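Long-range contacts in 1-pyrroline-5-carboxylate dehydrogenase (Thermus thermophilus, PDB 1UZB), which probably catalyses the NAD-dependent oxidation of 1-pyrroline-5-carboxylate, through its open glutamate semialdehyde form, to glutamate, as a member of the aldehyde dehydrogenase family: residues E32-H37 with P61-G66; Y38-G43 with A69-A74; R52-N57 with V65-K70; A206-D211 with F235-G240; Q318-S323 with G361-A366. One frame throughout, in Å; residues are numbered along the deposited sequence. Where two conformers were deposited one is given.

Contact 1 (E32-H37 with P61-G66); sequences EEFGRH and PSEVVG
F34 chi1 of -90° turns the ring over V65 CA, and the V65 torsion, with CG2 beside the backbone N, brings CG2 near F34 CZ. V65 CA sits over the middle of one ring face, 4.0 Å from the centroid of F34, in a CH-pi contact. V65 CG2 covers the same face further out, 4.0 Å from F34 CZ. The edge of the ring meets E63 instead: OE1 of E63 lies near the ring plane, 3.6 Å from F34 CE2, with the carboxylate turned 83° from the ring. The hydrogen-bond partner of that oxygen is N57 ND2, and Y122 packs edge-to-face on F34. Beside the ring the backbone closes in a type II turn from E33 to R36. The turn presents G35 N to V65 O in a hydrogen bond of 3.1 Å, from well above the carbonyl plane. A water lies 2.8 Å from V65 O and probably donates to it, and F34 CA adds a CA-H...O contact to V65 O at 3.4 Å. R36 NH1 forms a salt bridge of 2.6 Å with E33 OE2; the second ends of this pair reach E221 and K218 of helix 213-226. The contact therefore begins the parallel pairing of strands 36-42 and 64-69 with a turn and a ring. V65 O takes the G35 N-H and probably a water, the F34 ring meets C-H groups on one face and a carboxylate oxygen at its edge, and the charges on R36 and E33 are probably balanced within a small ionic cluster.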
# COMPACT_ATOMS: atom_id res chain seq x y z
N GLU A 32 41.27 16.86 31.82
CA GLU A 32 41.47 16.76 33.26
C GLU A 32 41.30 15.31 33.72
O GLU A 32 41.67 14.96 34.84
CB GLU A 32 40.50 17.68 33.98
CG GLU A 32 40.82 19.16 33.78
CD GLU A 32 39.68 20.10 34.15
OE1 GLU A 32 39.87 21.33 34.08
OE2 GLU A 32 38.58 19.60 34.50
N GLU A 33 40.75 14.49 32.84
CA GLU A 33 40.50 13.08 33.11
C GLU A 33 41.62 12.18 32.58
O GLU A 33 41.60 10.97 32.78
CB GLU A 33 39.16 12.68 32.47
CG GLU A 33 38.77 11.22 32.62
CD GLU A 33 37.46 10.92 31.93
OE1 GLU A 33 37.37 11.14 30.70
OE2 GLU A 33 36.52 10.45 32.61
N PHE A 34 42.60 12.78 31.91
CA PHE A 34 43.74 12.03 31.37
C PHE A 34 44.34 11.10 32.43
O PHE A 34 44.53 11.51 33.58
CB PHE A 34 44.82 12.99 30.88
CG PHE A 34 44.68 13.40 29.43
CD1 PHE A 34 43.45 13.39 28.79
CD2 PHE A 34 45.80 13.84 28.72
CE1 PHE A 34 43.32 13.81 27.47
CE2 PHE A 34 45.68 14.26 27.39
CZ PHE A 34 44.44 14.25 26.77
N GLY A 35 44.63 9.87 32.05
CA GLY A 35 45.22 8.92 32.98
C GLY A 35 44.25 7.92 33.56
O GLY A 35 44.65 6.97 34.23
N ARG A 36 42.96 8.13 33.32
CA ARG A 36 41.92 7.24 33.83
C ARG A 36 42.11 5.82 33.29
O ARG A 36 42.57 5.63 32.17
CB ARG A 36 40.54 7.77 33.43
CG ARG A 36 39.38 6.93 33.91
CD ARG A 36 38.06 7.55 33.49
NE ARG A 36 36.92 6.70 33.80
CZ ARG A 36 35.67 6.96 33.41
NH1 ARG A 36 35.41 8.05 32.69
NH2 ARG A 36 34.69 6.14 33.74
N HIS A 37 41.74 4.83 34.10
CA HIS A 37 41.87 3.43 33.71
C HIS A 37 40.51 2.80 33.42
O HIS A 37 39.59 2.90 34.24
CB HIS A 37 42.56 2.63 34.81
CG HIS A 37 42.80 1.20 34.45
ND1 HIS A 37 43.72 0.82 33.49
CD2 HIS A 37 42.23 0.06 34.89
CE1 HIS A 37 43.70 -0.50 33.36
NE2 HIS A 37 42.81 -0.98 34.20
N PRO A 61 52.24 12.95 22.02
CA PRO A 61 52.44 11.57 22.46
C PRO A 61 53.05 11.29 23.83
O PRO A 61 53.09 10.14 24.25
CB PRO A 61 53.25 10.94 21.32
CG PRO A 61 54.01 12.10 20.77
CD PRO A 61 52.98 13.20 20.77
N SER A 62 53.51 12.32 24.52
CA SER A 62 54.07 12.12 25.85
C SER A 62 52.91 12.09 26.85
O SER A 62 53.07 11.70 28.00
CB SER A 62 55.03 13.26 26.21
OG SER A 62 54.36 14.51 26.26
N GLU A 63 51.74 12.50 26.38
CA GLU A 63 50.54 12.54 27.22
C GLU A 63 49.72 11.26 27.08
O GLU A 63 49.37 10.84 25.98
CB GLU A 63 49.66 13.73 26.85
CG GLU A 63 50.41 15.04 26.72
CD GLU A 63 49.48 16.23 26.56
OE1 GLU A 63 48.40 16.07 25.96
OE2 GLU A 63 49.84 17.32 27.04
N VAL A 64 49.39 10.67 28.22
CA VAL A 64 48.59 9.45 28.26
C VAL A 64 47.12 9.81 28.44
O VAL A 64 46.71 10.29 29.51
CB VAL A 64 49.03 8.54 29.43
CG1 VAL A 64 48.14 7.30 29.49
CG2 VAL A 64 50.48 8.13 29.24
N VAL A 65 46.32 9.60 27.40
CA VAL A 65 44.90 9.90 27.47
C VAL A 65 44.25 8.98 28.50
O VAL A 65 43.41 9.41 29.28
CB VAL A 65 44.22 9.71 26.09
CG1 VAL A 65 42.72 9.95 26.21
CG2 VAL A 65 44.82 10.68 25.09
N GLY A 66 44.66 7.72 28.50
CA GLY A 66 44.12 6.76 29.44
C GLY A 66 44.72 5.39 29.23
O GLY A 66 45.48 5.18 28.29
O HOH W 1 40.77 9.13 30.04

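Contact 2 (Y38-G43 with A69-A74); sequences YPLYIG and AKAGKA
The Y38 peptide is the flat group that meets A69: A69 N donates a hydrogen bond to Y38 O at 3.0 Å, tilted 23° from the carbonyl plane, with an N-H...O angle of 145°, while the Y38 ring packs on V214, A217 and K218 of helix 213-226 and on E33. Just beyond, A69 CB lies 3.9 Å from P39 CA. L40 supplies the rest of the contact. Its CG lies beside the backbone N, chi1 -50°, and this throws the isobutyl group across at the two alanines. CG and CD2 of L40 both stand 3.6 Å from A69 CB, while CD1 of L40 is 4.0 Å from A71 CB. Both methyls lie on one side of the chain, each reaching A71 CB, and L40 CD2 lies against the A69-A71 backbone, 3.9 Å from A71 N. P237 packs on L40 as well, and its carbonyl accepts A71 N; T49 touches both L40 and A69. Further along strand 36-42, Y41 pairs by backbone with F235, which ties the strand to the sheet containing strand 233-235. Residues 69-71 leave strand 64-69 for helix 73-90, with G72 as its N-cap and E75 bonded back to G72 N. Apart from the one backbone bond the chemistry is hydrocarbon on hydrocarbon: small alanine side chains let the two backbones come close around one leucine, and the pairing of the strands gives way to buried apolar packing where the second chain turns into its helix.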
# COMPACT_ATOMS: atom_id res chain seq x y z
N TYR A 38 40.39 2.14 32.27
CA TYR A 38 39.13 1.50 31.89
C TYR A 38 39.33 -0.01 31.76
O TYR A 38 40.15 -0.47 30.97
CB TYR A 38 38.62 2.06 30.56
CG TYR A 38 38.56 3.57 30.49
CD1 TYR A 38 39.71 4.33 30.31
CD2 TYR A 38 37.34 4.24 30.60
CE1 TYR A 38 39.65 5.73 30.25
CE2 TYR A 38 37.27 5.63 30.54
CZ TYR A 38 38.43 6.37 30.36
OH TYR A 38 38.35 7.74 30.30
N PRO A 39 38.56 -0.80 32.53
CA PRO A 39 38.69 -2.26 32.46
C PRO A 39 37.99 -2.86 31.23
O PRO A 39 37.46 -2.13 30.39
CB PRO A 39 38.03 -2.73 33.75
CG PRO A 39 38.09 -1.53 34.66
CD PRO A 39 37.78 -0.41 33.71
N LEU A 40 38.01 -4.18 31.14
CA LEU A 40 37.32 -4.89 30.07
C LEU A 40 35.86 -4.92 30.52
O LEU A 40 35.56 -4.63 31.67
CB LEU A 40 37.83 -6.33 29.96
CG LEU A 40 39.33 -6.61 29.89
CD1 LEU A 40 39.58 -8.12 29.87
CD2 LEU A 40 39.91 -5.97 28.64
N TYR A 41 34.95 -5.27 29.61
CA TYR A 41 33.55 -5.38 29.98
C TYR A 41 33.11 -6.76 29.50
O TYR A 41 33.02 -7.01 28.29
CB TYR A 41 32.70 -4.30 29.32
CG TYR A 41 31.27 -4.25 29.83
CD1 TYR A 41 30.96 -3.63 31.05
CD2 TYR A 41 30.23 -4.83 29.10
CE1 TYR A 41 29.64 -3.59 31.52
CE2 TYR A 41 28.91 -4.79 29.57
CZ TYR A 41 28.62 -4.17 30.77
OH TYR A 41 27.32 -4.12 31.21
N ILE A 42 32.87 -7.66 30.44
CA ILE A 42 32.48 -9.02 30.12
C ILE A 42 31.31 -9.46 30.99
O ILE A 42 31.32 -9.26 32.20
CB ILE A 42 33.65 -10.01 30.38
CG1 ILE A 42 34.87 -9.59 29.56
CG2 ILE A 42 33.22 -11.42 30.02
CD1 ILE A 42 36.13 -10.37 29.89
N GLY A 43 30.30 -10.07 30.37
CA GLY A 43 29.16 -10.54 31.12
C GLY A 43 28.48 -9.53 32.01
O GLY A 43 28.11 -9.84 33.15
N ALA A 69 42.45 -2.25 30.42
CA ALA A 69 42.88 -3.61 30.74
C ALA A 69 43.29 -4.21 29.40
O ALA A 69 42.98 -3.66 28.34
CB ALA A 69 41.72 -4.39 31.35
N LYS A 70 43.98 -5.35 29.45
CA LYS A 70 44.43 -6.01 28.23
C LYS A 70 43.91 -7.44 28.23
O LYS A 70 44.24 -8.23 29.11
CB LYS A 70 45.96 -6.01 28.18
CG LYS A 70 46.54 -6.66 26.93
CD LYS A 70 48.05 -6.68 26.98
CE LYS A 70 48.64 -7.40 25.78
NZ LYS A 70 50.12 -7.47 25.86
N ALA A 71 43.09 -7.76 27.23
CA ALA A 71 42.52 -9.09 27.13
C ALA A 71 43.45 -10.09 26.46
O ALA A 71 44.22 -9.74 25.56
CB ALA A 71 41.20 -9.03 26.35
N GLY A 72 43.39 -11.32 26.94
CA GLY A 72 44.19 -12.40 26.39
C GLY A 72 43.22 -13.48 25.96
O GLY A 72 42.01 -13.25 25.95
N LYS A 73 43.72 -14.67 25.63
CA LYS A 73 42.86 -15.76 25.21
C LYS A 73 41.85 -16.15 26.28
O LYS A 73 40.69 -16.43 25.98
CB LYS A 73 43.70 -16.98 24.83
CG LYS A 73 44.58 -16.76 23.61
CD LYS A 73 45.37 -18.01 23.26
CE LYS A 73 46.19 -17.82 22.00
NZ LYS A 73 46.96 -19.05 21.66
N ALA A 74 42.28 -16.16 27.54
CA ALA A 74 41.39 -16.51 28.64
C ALA A 74 40.18 -15.58 28.71
O ALA A 74 39.04 -16.03 28.82
CB ALA A 74 42.15 -16.47 29.97

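Contact 3 (R52-N57 with V65-K70); sequences RMVSLN and VGTTAK
Strands 52-57 and 65-69 run antiparallel, their axes 4.5 Å apart at closest and their directions 154° apart, as the two arms of a beta hairpin with a classic bulge where V65 and G66 both face S55. At the bulge S55 N donates to G66 O at 2.9 Å and V65 N to S55 O at 2.8 Å; M53 and T68 form the regular hydrogen-bonded pair. R52 and T67 meet on one face of the sheet: T67 CG2 rests over the R52 guanidinium, 3.9 Å from NH1 and offset toward its rim, while T67 OG1 bonds to H37. R52 CG is wedged between N and the carbonyl carbon (chi1 72°), and the chain then runs extended across T67. The opposite face has M53, whose CB lies 3.7 Å from T68 OG1 and whose side chain crosses that of K70 at about a right angle, CG against K70 CB. T68 OG1 donates to A69 O within its own strand, at 3.0 Å. A valine at T68 would remove this hydroxyl and would probably cost A69 O this bond, with a methyl pressed against M53 in its place. S55 on this face bonds through OG to E123, and V213 of helix 213-226 packs on M53, S55 and T68. Between the paired backbones, T67 CA makes a bent CA-H...O contact with M53 O, 3.0 Å away.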
# COMPACT_ATOMS: atom_id res chain seq x y z
N ARG A 52 48.17 -3.99 31.22
CA ARG A 52 47.37 -2.87 30.74
C ARG A 52 47.88 -2.33 29.41
O ARG A 52 49.00 -2.63 28.99
CB ARG A 52 47.37 -1.74 31.77
CG ARG A 52 48.69 -0.98 31.87
CD ARG A 52 48.57 0.18 32.84
NE ARG A 52 49.75 1.05 32.81
CZ ARG A 52 49.89 2.15 33.54
NH1 ARG A 52 48.93 2.52 34.37
NH2 ARG A 52 50.99 2.88 33.45
N MET A 53 47.04 -1.53 28.76
CA MET A 53 47.37 -0.91 27.49
C MET A 53 47.34 0.60 27.68
O MET A 53 46.53 1.11 28.45
CB MET A 53 46.33 -1.28 26.43
CG MET A 53 46.29 -2.74 26.06
SD MET A 53 44.88 -3.01 24.99
CE MET A 53 45.38 -2.11 23.52
N VAL A 54 48.21 1.30 26.96
CA VAL A 54 48.28 2.75 27.07
C VAL A 54 47.79 3.41 25.79
O VAL A 54 48.11 2.97 24.69
CB VAL A 54 49.73 3.22 27.33
CG1 VAL A 54 49.75 4.71 27.61
CG2 VAL A 54 50.32 2.45 28.50
N SER A 55 46.99 4.46 25.94
CA SER A 55 46.49 5.20 24.78
C SER A 55 47.09 6.60 24.84
O SER A 55 46.88 7.34 25.80
CB SER A 55 44.96 5.28 24.82
OG SER A 55 44.48 5.94 23.65
N LEU A 56 47.84 6.95 23.80
CA LEU A 56 48.50 8.25 23.74
C LEU A 56 47.78 9.30 22.92
O LEU A 56 46.93 9.00 22.08
CB LEU A 56 49.91 8.07 23.18
CG LEU A 56 50.80 7.03 23.88
CD1 LEU A 56 52.12 6.91 23.15
CD2 LEU A 56 51.03 7.45 25.32
N ASN A 57 48.12 10.56 23.19
CA ASN A 57 47.56 11.70 22.48
C ASN A 57 48.47 11.90 21.26
O ASN A 57 49.62 12.28 21.41
CB ASN A 57 47.62 12.93 23.39
CG ASN A 57 47.14 14.19 22.72
OD1 ASN A 57 46.89 14.22 21.51
ND2 ASN A 57 47.01 15.26 23.49
N VAL A 65 46.32 9.60 27.40
CA VAL A 65 44.90 9.90 27.47
C VAL A 65 44.25 8.98 28.50
O VAL A 65 43.41 9.41 29.28
CB VAL A 65 44.22 9.71 26.09
CG1 VAL A 65 42.72 9.95 26.21
CG2 VAL A 65 44.82 10.68 25.09
N GLY A 66 44.66 7.72 28.50
CA GLY A 66 44.12 6.76 29.44
C GLY A 66 44.72 5.39 29.23
O GLY A 66 45.48 5.18 28.29
N THR A 67 44.40 4.47 30.12
CA THR A 67 44.90 3.11 30.00
C THR A 67 43.71 2.19 30.10
O THR A 67 42.67 2.58 30.63
CB THR A 67 45.90 2.75 31.12
OG1 THR A 67 45.24 2.79 32.39
CG2 THR A 67 47.08 3.71 31.12
N THR A 68 43.84 0.98 29.59
CA THR A 68 42.76 0.01 29.67
C THR A 68 43.33 -1.34 30.02
O THR A 68 44.54 -1.56 29.94
CB THR A 68 42.00 -0.14 28.34
OG1 THR A 68 42.84 -0.79 27.38
CG2 THR A 68 41.57 1.22 27.81
N ALA A 69 42.45 -2.25 30.42
CA ALA A 69 42.88 -3.61 30.74
C ALA A 69 43.29 -4.21 29.40
O ALA A 69 42.98 -3.66 28.34
CB ALA A 69 41.72 -4.39 31.35
N LYS A 70 43.98 -5.35 29.45
CA LYS A 70 44.43 -6.01 28.23
C LYS A 70 43.91 -7.44 28.23
O LYS A 70 44.24 -8.23 29.11
CB LYS A 70 45.96 -6.01 28.18
CG LYS A 70 46.54 -6.66 26.93
CD LYS A 70 48.05 -6.68 26.98
CE LYS A 70 48.64 -7.40 25.78
NZ LYS A 70 50.12 -7.47 25.86

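Contact 4 (A206-D211 with F235-G240); sequences AKPAED and FLPGVG
A206 and L236 open the contact with a backbone hydrogen bond, L236 N to A206 O at 2.8 Å, in the parallel pairing of strands 203-207 and 233-235. Beyond the strands the two loops are held by side chains and water. K207 leaves with CG anti to the backbone N, bends at CG, and brings NZ to G240 O at 3.2 Å; the ammonium also donates to water 2 at 2.6 Å and to water 3 at 2.7 Å. Water 2 in turn donates to G240 O, so that oxygen is gripped twice. E210 runs extended past CG and accepts a hydrogen bond from G240 N on OE1, 2.7 Å, nearly straight at 173° and almost in line with its C-O bond. OE1 of E210 also lies next to water 3, which is close to G238 O as well. A leucine in place of E210 would probably leave G240 N without its carboxylate partner and take from water 3 one of its acceptors. The next bridge is water 4, accepting from G238 N at 2.8 Å and donating to P208 O at 2.7 Å. P208 fills the apolar corner: its CG is 3.5 Å from F235 CE2, and the same CG touches P237. M53 packs on E210, P237 and V239 from beyond these loops. With helix 213-226 between the two strands, this is a beta-alpha-beta crossover of the Rossmann-like coenzyme domain, and the K-P-A-E sequence is consistent with the segment that in the aldehyde dehydrogenase family lies near the adenosine ribose of the coenzyme.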
# COMPACT_ATOMS: atom_id res chain seq x y z
N ALA A 206 33.40 -7.34 21.14
CA ALA A 206 34.03 -6.29 20.36
C ALA A 206 35.47 -5.99 20.73
O ALA A 206 35.79 -5.80 21.90
CB ALA A 206 33.20 -5.01 20.47
N LYS A 207 36.33 -5.95 19.71
CA LYS A 207 37.73 -5.63 19.91
C LYS A 207 37.98 -4.26 19.30
O LYS A 207 37.95 -4.10 18.08
CB LYS A 207 38.65 -6.64 19.23
CG LYS A 207 40.12 -6.37 19.55
CD LYS A 207 41.06 -6.74 18.42
CE LYS A 207 42.47 -6.24 18.72
NZ LYS A 207 43.43 -6.53 17.62
N PRO A 208 38.20 -3.25 20.14
CA PRO A 208 38.45 -1.90 19.63
C PRO A 208 39.86 -1.85 19.04
O PRO A 208 40.68 -2.72 19.33
CB PRO A 208 38.34 -1.03 20.88
CG PRO A 208 38.90 -1.95 21.95
CD PRO A 208 38.24 -3.27 21.62
N ALA A 209 40.12 -0.87 18.19
CA ALA A 209 41.44 -0.71 17.61
C ALA A 209 42.33 -0.21 18.75
O ALA A 209 41.87 0.56 19.60
CB ALA A 209 41.41 0.29 16.47
N GLU A 210 43.58 -0.64 18.78
CA GLU A 210 44.52 -0.25 19.84
C GLU A 210 44.62 1.25 20.11
O GLU A 210 44.71 1.66 21.27
CB GLU A 210 45.92 -0.77 19.54
CG GLU A 210 46.06 -2.27 19.46
CD GLU A 210 47.51 -2.71 19.33
OE1 GLU A 210 47.74 -3.89 19.00
OE2 GLU A 210 48.41 -1.87 19.56
N ASP A 211 44.60 2.05 19.05
CA ASP A 211 44.73 3.50 19.18
C ASP A 211 43.48 4.22 19.69
O ASP A 211 43.54 5.41 19.99
CB ASP A 211 45.13 4.12 17.84
CG ASP A 211 46.53 3.73 17.41
OD1 ASP A 211 47.49 4.09 18.13
OD2 ASP A 211 46.68 3.08 16.35
N PHE A 235 33.39 -6.01 25.72
CA PHE A 235 34.50 -5.13 25.34
C PHE A 235 35.85 -5.76 25.65
O PHE A 235 36.19 -5.95 26.82
CB PHE A 235 34.32 -3.82 26.11
CG PHE A 235 35.37 -2.79 25.84
CD1 PHE A 235 36.14 -2.29 26.89
CD2 PHE A 235 35.55 -2.25 24.57
CE1 PHE A 235 37.06 -1.28 26.69
CE2 PHE A 235 36.48 -1.23 24.36
CZ PHE A 235 37.24 -0.75 25.42
N LEU A 236 36.62 -6.07 24.61
CA LEU A 236 37.93 -6.70 24.77
C LEU A 236 39.12 -6.02 24.12
O LEU A 236 39.65 -6.48 23.10
CB LEU A 236 37.88 -8.15 24.27
CG LEU A 236 36.98 -9.16 24.99
CD1 LEU A 236 37.23 -10.55 24.42
CD2 LEU A 236 37.27 -9.14 26.48
N PRO A 237 39.57 -4.89 24.69
CA PRO A 237 40.73 -4.21 24.11
C PRO A 237 41.93 -5.14 24.24
O PRO A 237 42.05 -5.88 25.22
CB PRO A 237 40.86 -2.95 24.98
CG PRO A 237 40.24 -3.36 26.30
CD PRO A 237 39.03 -4.15 25.85
N GLY A 238 42.81 -5.13 23.24
CA GLY A 238 43.99 -5.99 23.28
C GLY A 238 45.12 -5.49 22.40
O GLY A 238 44.92 -4.62 21.55
N VAL A 239 46.31 -6.04 22.61
CA VAL A 239 47.48 -5.66 21.84
C VAL A 239 47.89 -6.78 20.90
O VAL A 239 47.97 -7.94 21.30
CB VAL A 239 48.68 -5.34 22.77
CG1 VAL A 239 49.92 -5.02 21.94
CG2 VAL A 239 48.33 -4.17 23.67
N GLY A 240 48.15 -6.44 19.64
CA GLY A 240 48.56 -7.45 18.68
C GLY A 240 47.41 -8.28 18.14
O GLY A 240 46.24 -7.96 18.34
O HOH W 2 43.75 -9.09 17.46
O HOH W 3 45.32 -5.16 18.88
O HOH W 4 42.57 -3.15 21.22

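Contact 5 (Q318-S323 with G361-A366); sequences QGQKCS and GPVVSA
Q318 lays its side-chain amide over the peptide that joins G361 to P362, with NE2 3.5 Å from G361 C. A bend at chi2 (77°) folds the amide back into this position. Its OE1 accepts G361 N at 2.9 Å, but the N-H comes in almost straight above the Q318 amide plane and uses no lone pair. The other end, Q318 NE2, donates to P362 O at 2.8 Å, from above that carbonyl plane; it also reaches G125 O. Q320 grips the same loop two residues on. Extended beyond CG, it puts OE1 2.9 Å from V364 N, in the carbonyl plane and on a lone pair, so this bond is directed quite unlike that of Q318. The Q320 OE1 atom also lies 3.4 Å from V363 CB. Its NE2 donates to water 5 at 2.9 Å, and the water donates a hydrogen bond to P362 O at 2.7 Å, giving that oxygen a second donor beside Q318. Q320 is itself the centre of an inverse gamma turn, and it leads into K321-C322-S323, a sequence consistent with the cysteine signature of the aldehyde dehydrogenase family. Two glutamines thus satisfy three polar backbone atoms of a buried loop. The first segment links helix 303-315 to strand 325-331, and the second leads straight into helix 366-379, for which S365 is the N-cap. Q368 of that helix packs on Q320 and E369 on V363, while K321 forms a salt bridge with E130 of helix 128-149.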
# COMPACT_ATOMS: atom_id res chain seq x y z
N GLN A 318 43.05 14.26 8.06
CA GLN A 318 44.37 13.95 7.55
C GLN A 318 44.41 12.83 6.50
O GLN A 318 45.41 12.12 6.37
CB GLN A 318 45.29 13.61 8.73
CG GLN A 318 45.44 14.74 9.78
CD GLN A 318 44.25 14.91 10.73
OE1 GLN A 318 43.34 15.71 10.49
NE2 GLN A 318 44.25 14.15 11.83
N GLY A 319 43.32 12.68 5.75
CA GLY A 319 43.24 11.65 4.73
C GLY A 319 43.15 10.23 5.26
O GLY A 319 43.29 9.27 4.51
N GLN A 320 42.90 10.10 6.56
CA GLN A 320 42.81 8.79 7.19
C GLN A 320 41.39 8.23 7.13
O GLN A 320 40.79 7.89 8.15
CB GLN A 320 43.28 8.88 8.64
CG GLN A 320 44.72 9.37 8.77
CD GLN A 320 45.14 9.59 10.21
OE1 GLN A 320 46.11 8.99 10.68
NE2 GLN A 320 44.42 10.46 10.91
N LYS A 321 40.87 8.15 5.91
CA LYS A 321 39.52 7.63 5.69
C LYS A 321 39.55 6.67 4.51
O LYS A 321 40.25 6.89 3.52
CB LYS A 321 38.55 8.77 5.37
CG LYS A 321 38.45 9.84 6.44
CD LYS A 321 37.38 10.85 6.09
CE LYS A 321 37.31 11.94 7.14
NZ LYS A 321 36.25 12.93 6.82
N CYS A 322 38.77 5.60 4.62
CA CYS A 322 38.69 4.63 3.54
C CYS A 322 38.02 5.26 2.33
O CYS A 322 38.17 4.77 1.21
CB CYS A 322 37.89 3.41 4.00
SG CYS A 322 38.64 2.57 5.40
N SER A 323 37.31 6.36 2.57
CA SER A 323 36.59 7.09 1.52
C SER A 323 37.36 8.31 1.01
O SER A 323 36.89 8.99 0.10
CB SER A 323 35.25 7.57 2.08
OG SER A 323 35.46 8.48 3.15
N GLY A 361 44.84 17.71 12.03
CA GLY A 361 45.49 17.38 13.29
C GLY A 361 46.64 16.48 12.88
O GLY A 361 47.10 16.54 11.74
N PRO A 362 47.14 15.64 13.79
CA PRO A 362 48.25 14.72 13.52
C PRO A 362 47.73 13.40 12.97
O PRO A 362 46.53 13.13 13.05
CB PRO A 362 48.85 14.52 14.90
CG PRO A 362 47.60 14.43 15.74
CD PRO A 362 46.73 15.56 15.20
N VAL A 363 48.61 12.58 12.41
CA VAL A 363 48.17 11.27 11.97
C VAL A 363 48.08 10.50 13.30
O VAL A 363 48.64 10.94 14.31
CB VAL A 363 49.13 10.61 10.95
CG1 VAL A 363 49.05 11.37 9.63
CG2 VAL A 363 50.55 10.59 11.47
N VAL A 364 47.40 9.37 13.30
CA VAL A 364 47.14 8.65 14.54
C VAL A 364 48.26 8.05 15.39
O VAL A 364 48.11 7.95 16.61
CB VAL A 364 46.07 7.55 14.30
CG1 VAL A 364 46.71 6.29 13.75
CG2 VAL A 364 45.30 7.28 15.58
N SER A 365 49.37 7.66 14.79
CA SER A 365 50.44 7.04 15.58
C SER A 365 51.80 7.18 14.93
O SER A 365 51.90 7.60 13.78
CB SER A 365 50.15 5.55 15.76
OG SER A 365 50.20 4.89 14.51
N ALA A 366 52.83 6.80 15.67
CA ALA A 366 54.20 6.86 15.16
C ALA A 366 54.36 5.92 13.98
O ALA A 366 55.02 6.26 13.00
CB ALA A 366 55.18 6.50 16.27
O HOH W 5 45.08 10.89 13.65

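Contacts 1, 2 and 3 hold neighbouring strands of one four-stranded sheet: contact 1 starts the pairing of 36-42 with 64-69 and is only partly buried, contact 2 continues it into a buried apolar corner, and contact 3 adds the hairpin partner 52-57 on the far side of 64-69. Contacts 1 and 3 share V65 and G66, contacts 2 and 3 A69 and K70. Contact 4 is buried in the adjoining coenzyme-domain sheet and touches contacts 2 and 3 through P237, V239 and M53, relying on water and side-chain polar bonds. Contact 5, also buried, joins two loops through glutamine amides, its centre about 27 Å from that of contact 2; D211 of contact 4 packs on V364 and S365.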